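PDB 4XTK: CRISPR-associated endonuclease Cas1 from Thermotoga maritima, which probably acts as a metal-dependent DNA endonuclease in CRISPR adaptive immunity, working as a homodimer that joins a Cas2 homodimer. Local coordinates for residues 119-124 with 238-243; 164-169 with 246-251; 17-22 with 45-50; 67-70 with 76-79. All blocks are in the same frame, centred on the assembly; numbering follows the deposited sequence.

Interactions 1 and 2 lie in the helical part of the chain, and interactions 3 and 4 in the beta part, on the other side of the chain's centre. The first two share helix 230-252 and touch each other through Phe124, which meets Ile166 and Leu248. Both are buried and join their segments through apolar side chains. Interactions 3 and 4 are only partly buried and add backbone hydrogen bonds. They reach the same sheet, in which strands 42-47 and 68-71 are neighbours, and both touch the second subunit. Interaction 1 alone lies beside the predicted manganese site. The centres of interactions 2 and 3 are about 44 Å apart.

Interaction 1. Residues 119-124 with 238-243; sequences QNMVDF and FKPAVV
The ring of Phe124 lies against the carbonyl of Pro240, with Phe124 CE1 3.5 Å from Pro240 O. At the root of the ring, Phe124 CB lies 4.0 Å from Pro240 CB. CG of Phe124 is anti to the backbone N (chi1 -174°), which brings the ring beside the Pro240 carbonyl. Tyr162 and Ile166 of helix 148-166 also pack on Phe124.

The pyrrolidine ring of Pro240 is the centre of the contact. It points at helix 103-127 and sits against Asn120, Met121 and Phe124. Met121 CG approaches Pro240 CG at 4.3 Å. Asn120 touches the proline with its backbone O and its CB; its ND2 is hydrogen-bonded to Leu237 O, one turn earlier on the partner helix.

The two helix segments run 40° apart in direction, with axes 8.7 Å from each other. Helix 230-252 is kinked here: the N atoms of Pro240 and Ala241 make no bond to the preceding turn. The side chain of Met121 is about 4 Å from that of Glu155. Glu155, His221 and Glu236 are the predicted manganese ligands, so this helix packing borders the probable metal site of the Cas1 helical domain.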
loop_
_atom_site.group_PDB
_atom_site.type_symbol
_atom_site.label_atom_id
_atom_site.label_comp_id
_atom_site.label_asym_id
_atom_site.label_seq_id
_atom_site.Cartn_x
_atom_site.Cartn_y
_atom_site.Cartn_z
ATOM N N GLN E 119 1.200 -21.171 25.462
ATOM C CA GLN E 119 2.361 -21.274 26.331
ATOM C C GLN E 119 2.607 -19.949 27.047
ATOM O O GLN E 119 3.029 -19.932 28.202
ATOM C CB GLN E 119 3.601 -21.707 25.552
ATOM C CG GLN E 119 4.747 -22.124 26.464
ATOM C CD GLN E 119 4.320 -23.165 27.498
ATOM O OE1 GLN E 119 3.661 -24.154 27.172
ATOM N NE2 GLN E 119 4.683 -22.930 28.754
ATOM N N ASN E 120 2.316 -18.844 26.371
ATOM C CA ASN E 120 2.408 -17.536 26.997
ATOM C C ASN E 120 1.386 -17.387 28.113
ATOM O O ASN E 120 1.692 -16.835 29.172
ATOM C CB ASN E 120 2.224 -16.429 25.966
ATOM C CG ASN E 120 3.405 -16.311 25.031
ATOM O OD1 ASN E 120 4.429 -16.978 25.213
ATOM N ND2 ASN E 120 3.278 -15.448 24.030
ATOM N N MET E 121 0.175 -17.884 27.871
ATOM C CA MET E 121 -0.863 -17.912 28.895
ATOM C C MET E 121 -0.392 -18.695 30.121
ATOM O O MET E 121 -0.507 -18.222 31.253
ATOM C CB MET E 121 -2.159 -18.523 28.350
ATOM C CG MET E 121 -3.025 -17.571 27.535
ATOM S SD MET E 121 -4.645 -18.264 27.116
ATOM C CE MET E 121 -4.456 -18.679 25.392
ATOM N N VAL E 122 0.141 -19.889 29.888
ATOM C CA VAL E 122 0.591 -20.748 30.977
ATOM C C VAL E 122 1.741 -20.120 31.755
ATOM O O VAL E 122 1.757 -20.152 32.988
ATOM C CB VAL E 122 1.024 -22.131 30.456
ATOM C CG1 VAL E 122 1.827 -22.878 31.502
ATOM C CG2 VAL E 122 -0.189 -22.934 30.035
ATOM N N ASP E 123 2.697 -19.539 31.034
ATOM C CA ASP E 123 3.848 -18.915 31.678
ATOM C C ASP E 123 3.433 -17.732 32.556
ATOM O O ASP E 123 3.954 -17.561 33.662
ATOM C CB ASP E 123 4.873 -18.467 30.634
ATOM C CG ASP E 123 5.608 -19.635 30.000
ATOM O OD1 ASP E 123 5.562 -20.747 30.571
ATOM O OD2 ASP E 123 6.241 -19.441 28.939
ATOM N N PHE E 124 2.491 -16.931 32.070
ATOM C CA PHE E 124 2.019 -15.786 32.834
ATOM C C PHE E 124 1.394 -16.244 34.151
ATOM O O PHE E 124 1.655 -15.664 35.210
ATOM C CB PHE E 124 1.016 -14.964 32.019
ATOM C CG PHE E 124 0.593 -13.689 32.689
ATOM C CD1 PHE E 124 1.370 -12.548 32.587
ATOM C CD2 PHE E 124 -0.577 -13.632 33.427
ATOM C CE1 PHE E 124 0.987 -11.374 33.206
ATOM C CE2 PHE E 124 -0.965 -12.460 34.050
ATOM C CZ PHE E 124 -0.181 -11.329 33.936
ATOM N N PHE E 238 0.867 -11.736 22.609
ATOM C CA PHE E 238 1.359 -10.714 23.521
ATOM C C PHE E 238 0.329 -10.147 24.491
ATOM O O PHE E 238 0.650 -9.263 25.289
ATOM C CB PHE E 238 2.004 -9.610 22.695
ATOM C CG PHE E 238 3.108 -10.112 21.824
ATOM C CD1 PHE E 238 4.392 -10.224 22.320
ATOM C CD2 PHE E 238 2.853 -10.530 20.526
ATOM C CE1 PHE E 238 5.412 -10.714 21.532
ATOM C CE2 PHE E 238 3.861 -11.018 19.735
ATOM C CZ PHE E 238 5.145 -11.113 20.238
ATOM N N LYS E 239 -0.899 -10.649 24.422
ATOM C CA LYS E 239 -1.968 -10.171 25.295
ATOM C C LYS E 239 -1.648 -10.340 26.797
ATOM O O LYS E 239 -1.903 -9.424 27.589
ATOM C CB LYS E 239 -3.291 -10.866 24.942
ATOM C CG LYS E 239 -4.055 -10.209 23.800
ATOM C CD LYS E 239 -5.283 -11.018 23.367
ATOM C CE LYS E 239 -6.124 -10.217 22.372
ATOM N NZ LYS E 239 -7.329 -10.947 21.907
ATOM N N PRO E 240 -1.107 -11.506 27.205
ATOM C CA PRO E 240 -0.731 -11.596 28.622
ATOM C C PRO E 240 0.374 -10.633 29.081
ATOM O O PRO E 240 0.185 -9.944 30.084
ATOM C CB PRO E 240 -0.250 -13.045 28.759
ATOM C CG PRO E 240 -0.940 -13.773 27.675
ATOM C CD PRO E 240 -1.015 -12.815 26.534
ATOM N N ALA E 241 1.484 -10.565 28.351
ATOM C CA ALA E 241 2.661 -9.829 28.824
ATOM C C ALA E 241 2.467 -8.320 28.759
ATOM O O ALA E 241 3.040 -7.581 29.559
ATOM C CB ALA E 241 3.893 -10.228 28.027
ATOM N N VAL E 242 1.660 -7.859 27.810
ATOM C CA VAL E 242 1.401 -6.432 27.685
ATOM C C VAL E 242 0.101 -6.035 28.374
ATOM O O VAL E 242 0.119 -5.360 29.400
ATOM C CB VAL E 242 1.337 -5.992 26.215
ATOM C CG1 VAL E 242 1.067 -4.511 26.133
ATOM C CG2 VAL E 242 2.633 -6.334 25.506
ATOM N N VAL E 243 -1.021 -6.469 27.813
ATOM C CA VAL E 243 -2.339 -6.071 28.304
ATOM C C VAL E 243 -2.665 -6.568 29.713
ATOM O O VAL E 243 -3.072 -5.784 30.572
ATOM C CB VAL E 243 -3.449 -6.564 27.366
ATOM C CG1 VAL E 243 -4.813 -6.166 27.906
ATOM C CG2 VAL E 243 -3.239 -6.016 25.962
#

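Interaction 2. Residues 164-169 with 246-251; sequences SMIDSL and LFLNLV
Leu248 meets Ile166 and Leu169 in the apolar core of the Cas1 helical domain, where residues 164-169, near the C-terminal end of helix 148-166, pack on helix 230-252. The contact between the segments is made by hydrocarbon groups.

Leu248 uses both of its methyl groups. CD2 lies 4.0 Å from Ile166 CG2 and 3.9 Å from Leu169 CB, so it is shared by the two residues. Ile166 CG2 is anti to its backbone N, which turns this methyl to the partner helix. The same methyl reaches Phe247 at the ring edge, near the ring plane, 4.3 Å from CE2. The Phe247 ring is also packed by Ala189, Leu192 and Ile193 of helix 188-208. Arg128 touches both Leu169 and Leu248.

Polar bonds hold the backbone around this core. Met165 O accepts from both Ser168 OG, at 2.6 Å, and Ser168 N, at 3.3 Å. Two donors thus grip this one carbonyl. Leu169 O is bonded to Asn252 ND2, which adds a polar link to the partner helix.

The closest approach between the segments is at the leucine ends, where Leu169 CD1 stands 3.7 Å from Leu248 CD1.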
loop_
_atom_site.group_PDB
_atom_site.type_symbol
_atom_site.label_atom_id
_atom_site.label_comp_id
_atom_site.label_asym_id
_atom_site.label_seq_id
_atom_site.Cartn_x
_atom_site.Cartn_y
_atom_site.Cartn_z
ATOM N N SER E 164 -10.588 -16.356 33.709
ATOM C CA SER E 164 -11.164 -16.764 34.986
ATOM C C SER E 164 -10.067 -17.025 36.006
ATOM O O SER E 164 -10.241 -16.750 37.191
ATOM C CB SER E 164 -12.033 -18.012 34.829
ATOM O OG SER E 164 -13.221 -17.721 34.113
ATOM N N MET E 165 -8.937 -17.554 35.546
ATOM C CA MET E 165 -7.823 -17.819 36.445
ATOM C C MET E 165 -7.150 -16.510 36.832
ATOM O O MET E 165 -6.615 -16.381 37.931
ATOM C CB MET E 165 -6.811 -18.775 35.810
ATOM C CG MET E 165 -7.367 -20.156 35.457
ATOM S SD MET E 165 -8.119 -21.026 36.853
ATOM C CE MET E 165 -6.840 -20.896 38.099
ATOM N N ILE E 166 -7.194 -15.537 35.927
ATOM C CA ILE E 166 -6.620 -14.216 36.180
ATOM C C ILE E 166 -7.388 -13.504 37.290
ATOM O O ILE E 166 -6.813 -12.751 38.072
ATOM C CB ILE E 166 -6.625 -13.347 34.900
ATOM C CG1 ILE E 166 -5.626 -13.893 33.883
ATOM C CG2 ILE E 166 -6.278 -11.909 35.211
ATOM C CD1 ILE E 166 -4.216 -13.930 34.390
ATOM N N ASP E 167 -8.688 -13.768 37.375
ATOM C CA ASP E 167 -9.529 -13.129 38.380
ATOM C C ASP E 167 -9.172 -13.507 39.817
ATOM O O ASP E 167 -9.595 -12.836 40.755
ATOM C CB ASP E 167 -10.999 -13.454 38.120
ATOM C CG ASP E 167 -11.664 -12.444 37.208
ATOM O OD1 ASP E 167 -11.116 -11.331 37.056
ATOM O OD2 ASP E 167 -12.741 -12.758 36.656
ATOM N N SER E 168 -8.394 -14.569 39.999
ATOM C CA SER E 168 -7.978 -14.955 41.344
ATOM C C SER E 168 -6.839 -14.065 41.840
ATOM O O SER E 168 -6.471 -14.108 43.014
ATOM C CB SER E 168 -7.562 -16.428 41.383
ATOM O OG SER E 168 -6.445 -16.684 40.555
ATOM N N LEU E 169 -6.289 -13.257 40.939
ATOM C CA LEU E 169 -5.225 -12.319 41.284
ATOM C C LEU E 169 -5.763 -10.923 41.570
ATOM O O LEU E 169 -5.011 -10.029 41.952
ATOM C CB LEU E 169 -4.200 -12.253 40.153
ATOM C CG LEU E 169 -3.457 -13.561 39.900
ATOM C CD1 LEU E 169 -2.633 -13.465 38.633
ATOM C CD2 LEU E 169 -2.581 -13.909 41.097
ATOM N N LEU E 246 -0.480 -5.319 32.576
ATOM C CA LEU E 246 -0.845 -3.930 32.795
ATOM C C LEU E 246 -2.161 -3.824 33.562
ATOM O O LEU E 246 -2.304 -2.991 34.456
ATOM C CB LEU E 246 -0.946 -3.205 31.458
ATOM C CG LEU E 246 -0.887 -1.687 31.453
ATOM C CD1 LEU E 246 0.398 -1.230 32.114
ATOM C CD2 LEU E 246 -0.969 -1.197 30.020
ATOM N N PHE E 247 -3.115 -4.682 33.212
ATOM C CA PHE E 247 -4.431 -4.677 33.849
ATOM C C PHE E 247 -4.341 -4.991 35.336
ATOM O O PHE E 247 -4.929 -4.290 36.163
ATOM C CB PHE E 247 -5.368 -5.672 33.158
ATOM C CG PHE E 247 -6.503 -6.127 34.021
ATOM C CD1 PHE E 247 -7.541 -5.266 34.335
ATOM C CD2 PHE E 247 -6.530 -7.417 34.527
ATOM C CE1 PHE E 247 -8.586 -5.682 35.144
ATOM C CE2 PHE E 247 -7.577 -7.842 35.336
ATOM C CZ PHE E 247 -8.604 -6.973 35.642
ATOM N N LEU E 248 -3.607 -6.048 35.667
ATOM C CA LEU E 248 -3.394 -6.438 37.057
ATOM C C LEU E 248 -2.666 -5.342 37.836
ATOM O O LEU E 248 -3.118 -4.910 38.898
ATOM C CB LEU E 248 -2.599 -7.746 37.134
ATOM C CG LEU E 248 -3.308 -9.061 36.794
ATOM C CD1 LEU E 248 -2.334 -10.229 36.892
ATOM C CD2 LEU E 248 -4.510 -9.284 37.694
ATOM N N ASN E 249 -1.537 -4.897 37.298
ATOM C CA ASN E 249 -0.715 -3.904 37.975
ATOM C C ASN E 249 -1.478 -2.621 38.269
ATOM O O ASN E 249 -1.376 -2.072 39.363
ATOM C CB ASN E 249 0.530 -3.592 37.143
ATOM C CG ASN E 249 1.535 -4.725 37.155
ATOM O OD1 ASN E 249 1.308 -5.763 37.780
ATOM N ND2 ASN E 249 2.647 -4.537 36.456
ATOM N N LEU E 250 -2.261 -2.158 37.305
ATOM C CA LEU E 250 -2.953 -0.886 37.464
ATOM C C LEU E 250 -4.137 -0.952 38.443
ATOM O O LEU E 250 -4.337 -0.021 39.227
ATOM C CB LEU E 250 -3.409 -0.372 36.097
ATOM C CG LEU E 250 -2.248 0.137 35.229
ATOM C CD1 LEU E 250 -2.731 0.606 33.864
ATOM C CD2 LEU E 250 -1.477 1.248 35.936
ATOM N N VAL E 251 -4.915 -2.036 38.419
ATOM C CA VAL E 251 -6.077 -2.126 39.307
ATOM C C VAL E 251 -5.690 -2.514 40.726
ATOM O O VAL E 251 -6.362 -2.121 41.676
ATOM C CB VAL E 251 -7.150 -3.135 38.802
ATOM C CG1 VAL E 251 -7.623 -2.756 37.414
ATOM C CG2 VAL E 251 -6.642 -4.575 38.850
#

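Interaction 3. Residues 17-22 with 45-50; sequences GTLKRK and IKVFGE
This contact joins the two sheets of the Cas1 beta domain. Strand 17-21 belongs to one mixed sheet and strand 42-47 to the other. The chain leaves strand 42-47 through a short loop, then enters strand 51-54, which pairs in parallel with strand 17-21.

Gly17 and Glu50 meet through their backbones. Gly17 N donates to Glu50 O at 3.1 Å, with an N-H...O angle of 154°. The backbone angles of Gly17 suit glycine, because a side chain would press on the carbonyl oxygen of the preceding residue. Next to this bond, Gly17 and Leu19 both make backbone hydrogen bonds to Asp52 of strand 51-54.

Leu19 and Val47 make the side-chain part. Each points toward the other segment, and Leu19 CD1 lies 4.3 Å from Val47 CG2. This is a light apolar touch, and much of the packing around the pair comes from other residues.

At the loop, the side chain of Glu50 is exposed and points away from strand 17-21. Gly49 O accepts a hydrogen bond from Lys55 of the second subunit, so the loop also takes part in the dimer interface.

Among the neighbouring elements, Leu19 is packed by Phe57 of helix 55-63, Leu13 of strand 9-13 and Leu53 of strand 51-54. Ile68 of strand 68-71 touches both Leu19 and Val47.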
loop_
_atom_site.group_PDB
_atom_site.type_symbol
_atom_site.label_atom_id
_atom_site.label_comp_id
_atom_site.label_asym_id
_atom_site.label_seq_id
_atom_site.Cartn_x
_atom_site.Cartn_y
_atom_site.Cartn_z
ATOM N N GLY E 17 15.847 16.390 10.106
ATOM C CA GLY E 17 16.793 17.158 9.323
ATOM C C GLY E 17 16.359 17.285 7.879
ATOM O O GLY E 17 15.186 17.113 7.556
ATOM N N THR E 18 17.309 17.586 7.004
ATOM C CA THR E 18 17.003 17.741 5.588
ATOM C C THR E 18 17.628 16.628 4.764
ATOM O O THR E 18 18.837 16.401 4.830
ATOM C CB THR E 18 17.496 19.094 5.043
ATOM O OG1 THR E 18 16.937 20.162 5.819
ATOM C CG2 THR E 18 17.078 19.253 3.596
ATOM N N LEU E 19 16.800 15.937 3.987
ATOM C CA LEU E 19 17.283 14.932 3.050
ATOM C C LEU E 19 17.750 15.594 1.756
ATOM O O LEU E 19 16.995 16.320 1.110
ATOM C CB LEU E 19 16.194 13.900 2.756
ATOM C CG LEU E 19 15.796 12.997 3.924
ATOM C CD1 LEU E 19 14.566 12.165 3.582
ATOM C CD2 LEU E 19 16.953 12.106 4.317
ATOM N N LYS E 20 19.001 15.347 1.384
ATOM C CA LYS E 20 19.579 15.980 0.205
ATOM C C LYS E 20 20.485 15.033 -0.571
ATOM O O LYS E 20 21.061 14.097 -0.009
ATOM C CB LYS E 20 20.364 17.240 0.597
ATOM N N ARG E 21 20.597 15.290 -1.869
ATOM C CA ARG E 21 21.512 14.566 -2.740
ATOM C C ARG E 21 22.761 15.412 -2.973
ATOM O O ARG E 21 22.658 16.579 -3.343
ATOM C CB ARG E 21 20.831 14.235 -4.071
ATOM C CG ARG E 21 21.788 13.945 -5.226
ATOM C CD ARG E 21 21.083 14.112 -6.571
ATOM N NE ARG E 21 21.733 13.368 -7.649
ATOM C CZ ARG E 21 22.818 13.776 -8.298
ATOM N NH1 ARG E 21 23.328 13.026 -9.265
ATOM N NH2 ARG E 21 23.393 14.930 -7.986
ATOM N N LYS E 22 23.935 14.834 -2.741
ATOM C CA LYS E 22 25.184 15.541 -3.014
ATOM C C LYS E 22 26.014 14.789 -4.050
ATOM O O LYS E 22 26.074 15.174 -5.220
ATOM C CB LYS E 22 25.990 15.726 -1.723
ATOM N N ILE E 45 14.288 3.135 2.285
ATOM C CA ILE E 45 14.495 4.021 3.424
ATOM C C ILE E 45 13.212 4.252 4.226
ATOM O O ILE E 45 12.168 4.582 3.665
ATOM C CB ILE E 45 15.046 5.383 2.966
ATOM C CG1 ILE E 45 16.362 5.197 2.205
ATOM C CG2 ILE E 45 15.251 6.305 4.156
ATOM C CD1 ILE E 45 16.791 6.420 1.427
ATOM N N LYS E 46 13.297 4.084 5.542
ATOM C CA LYS E 46 12.173 4.349 6.438
ATOM C C LYS E 46 12.425 5.580 7.321
ATOM O O LYS E 46 13.312 5.574 8.176
ATOM C CB LYS E 46 11.893 3.130 7.318
ATOM C CG LYS E 46 11.465 1.873 6.565
ATOM C CD LYS E 46 11.444 0.687 7.524
ATOM C CE LYS E 46 11.224 -0.653 6.834
ATOM N NZ LYS E 46 10.430 -0.548 5.579
ATOM N N VAL E 47 11.619 6.619 7.124
ATOM C CA VAL E 47 11.798 7.899 7.804
ATOM C C VAL E 47 10.845 8.093 8.982
ATOM O O VAL E 47 9.638 8.228 8.796
ATOM C CB VAL E 47 11.590 9.066 6.824
ATOM C CG1 VAL E 47 11.668 10.398 7.557
ATOM C CG2 VAL E 47 12.605 9.000 5.715
ATOM N N PHE E 48 11.379 8.067 10.197
ATOM C CA PHE E 48 10.577 8.367 11.378
ATOM C C PHE E 48 10.703 9.803 11.900
ATOM O O PHE E 48 9.925 10.237 12.757
ATOM C CB PHE E 48 10.934 7.390 12.489
ATOM C CG PHE E 48 10.593 5.973 12.165
ATOM C CD1 PHE E 48 11.464 5.188 11.439
ATOM C CD2 PHE E 48 9.394 5.429 12.580
ATOM C CE1 PHE E 48 11.155 3.889 11.143
ATOM C CE2 PHE E 48 9.077 4.125 12.285
ATOM C CZ PHE E 48 9.960 3.354 11.564
ATOM N N GLY E 49 11.674 10.544 11.384
ATOM C CA GLY E 49 11.928 11.875 11.896
ATOM C C GLY E 49 11.138 12.896 11.114
ATOM O O GLY E 49 10.407 12.545 10.193
ATOM N N GLU E 50 11.279 14.165 11.476
ATOM C CA GLU E 50 10.706 15.225 10.667
ATOM C C GLU E 50 11.755 15.644 9.642
ATOM O O GLU E 50 12.795 16.191 9.996
ATOM C CB GLU E 50 10.269 16.408 11.536
ATOM C CG GLU E 50 9.133 16.086 12.501
ATOM C CD GLU E 50 7.819 15.772 11.790
ATOM O OE1 GLU E 50 7.644 16.204 10.630
ATOM O OE2 GLU E 50 6.961 15.093 12.394
#

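Interaction 4. Residues 67-70 with 76-79; sequences PIHF and YYVG
Phe70 and Gly79 form an antiparallel hydrogen-bonded pair, their CA atoms 5.5 Å apart, while the short strand segments run at 127° to each other. Phe70 N donates to Gly79 O at 2.8 Å, with an N-H...O angle of 160°. The second bond is shifted by one residue: Val78 N donates to Phe70 O at 3.0 Å.

Phe70 CB meets Val78 CG2, and Gly79 O lies at the edge of the Phe70 ring, in the ring plane. Leu58 of the second subunit packs on Phe70.

Tyr77 has CG anti to its backbone N (chi1 169°). This swings the ring back over its own strand, where Gly79 N sits 3.6 Å above one face. Tyr77 CD1 comes 3.6 Å from Phe70 O. Thr80 OG1 is hydrogen-bonded to both Tyr77 OH and His69 ND1.

Gly79 also pairs with a strand of the second subunit, which extends the sheet across the interface. The arrangement is a beta hairpin of strands 68-71 and 77-83 at the Cas1 dimer interface.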
loop_
_atom_site.group_PDB
_atom_site.type_symbol
_atom_site.label_atom_id
_atom_site.label_comp_id
_atom_site.label_asym_id
_atom_site.label_seq_id
_atom_site.Cartn_x
_atom_site.Cartn_y
_atom_site.Cartn_z
ATOM N N PRO E 67 12.667 3.143 -2.910
ATOM C CA PRO E 67 11.493 3.798 -2.341
ATOM C C PRO E 67 11.783 4.288 -0.936
ATOM O O PRO E 67 12.693 3.785 -0.269
ATOM C CB PRO E 67 10.431 2.694 -2.344
ATOM C CG PRO E 67 11.179 1.408 -2.501
ATOM C CD PRO E 67 12.641 1.696 -2.679
ATOM N N ILE E 68 11.023 5.281 -0.498
ATOM C CA ILE E 68 11.194 5.815 0.841
ATOM C C ILE E 68 9.845 5.799 1.550
ATOM O O ILE E 68 8.853 6.340 1.049
ATOM C CB ILE E 68 11.816 7.237 0.808
ATOM C CG1 ILE E 68 11.894 7.844 2.204
ATOM C CG2 ILE E 68 11.054 8.167 -0.126
ATOM C CD1 ILE E 68 12.713 9.110 2.226
ATOM N N HIS E 69 9.813 5.128 2.700
ATOM C CA HIS E 69 8.599 4.995 3.503
ATOM C C HIS E 69 8.559 6.042 4.613
ATOM O O HIS E 69 9.574 6.322 5.251
ATOM C CB HIS E 69 8.501 3.599 4.120
ATOM C CG HIS E 69 8.667 2.483 3.137
ATOM N ND1 HIS E 69 7.702 2.163 2.206
ATOM C CD2 HIS E 69 9.674 1.597 2.957
ATOM C CE1 HIS E 69 8.116 1.137 1.483
ATOM N NE2 HIS E 69 9.307 0.772 1.920
ATOM N N PHE E 70 7.380 6.605 4.853
ATOM C CA PHE E 70 7.230 7.650 5.856
ATOM C C PHE E 70 6.367 7.194 7.036
ATOM O O PHE E 70 5.319 6.572 6.852
ATOM C CB PHE E 70 6.639 8.914 5.217
ATOM C CG PHE E 70 7.539 9.554 4.198
ATOM C CD1 PHE E 70 8.506 10.464 4.588
ATOM C CD2 PHE E 70 7.426 9.239 2.853
ATOM C CE1 PHE E 70 9.337 11.053 3.654
ATOM C CE2 PHE E 70 8.255 9.824 1.915
ATOM C CZ PHE E 70 9.211 10.729 2.314
ATOM N N TYR E 76 3.384 5.320 13.194
ATOM C CA TYR E 76 2.342 4.819 12.321
ATOM C C TYR E 76 2.642 5.232 10.892
ATOM O O TYR E 76 3.108 6.344 10.635
ATOM C CB TYR E 76 0.965 5.328 12.751
ATOM C CG TYR E 76 -0.165 4.548 12.125
ATOM C CD1 TYR E 76 -0.366 3.207 12.444
ATOM C CD2 TYR E 76 -1.032 5.143 11.220
ATOM C CE1 TYR E 76 -1.395 2.480 11.877
ATOM C CE2 TYR E 76 -2.067 4.424 10.648
ATOM C CZ TYR E 76 -2.243 3.093 10.977
ATOM O OH TYR E 76 -3.271 2.374 10.406
ATOM N N TYR E 77 2.347 4.327 9.967
ATOM C CA TYR E 77 2.722 4.472 8.574
ATOM C C TYR E 77 1.783 5.438 7.863
ATOM O O TYR E 77 0.570 5.237 7.854
ATOM C CB TYR E 77 2.711 3.089 7.924
ATOM C CG TYR E 77 2.820 3.078 6.429
ATOM C CD1 TYR E 77 4.001 3.447 5.791
ATOM C CD2 TYR E 77 1.752 2.670 5.649
ATOM C CE1 TYR E 77 4.103 3.436 4.415
ATOM C CE2 TYR E 77 1.843 2.650 4.275
ATOM C CZ TYR E 77 3.017 3.030 3.661
ATOM O OH TYR E 77 3.093 3.002 2.286
ATOM N N VAL E 78 2.333 6.541 7.360
ATOM C CA VAL E 78 1.535 7.506 6.607
ATOM C C VAL E 78 1.467 7.214 5.104
ATOM O O VAL E 78 0.454 7.486 4.460
ATOM C CB VAL E 78 2.029 8.956 6.850
ATOM C CG1 VAL E 78 2.134 9.215 8.341
ATOM C CG2 VAL E 78 3.349 9.214 6.180
ATOM N N GLY E 79 2.550 6.681 4.545
ATOM C CA GLY E 79 2.640 6.470 3.109
ATOM C C GLY E 79 4.055 6.278 2.581
ATOM O O GLY E 79 5.032 6.382 3.318
#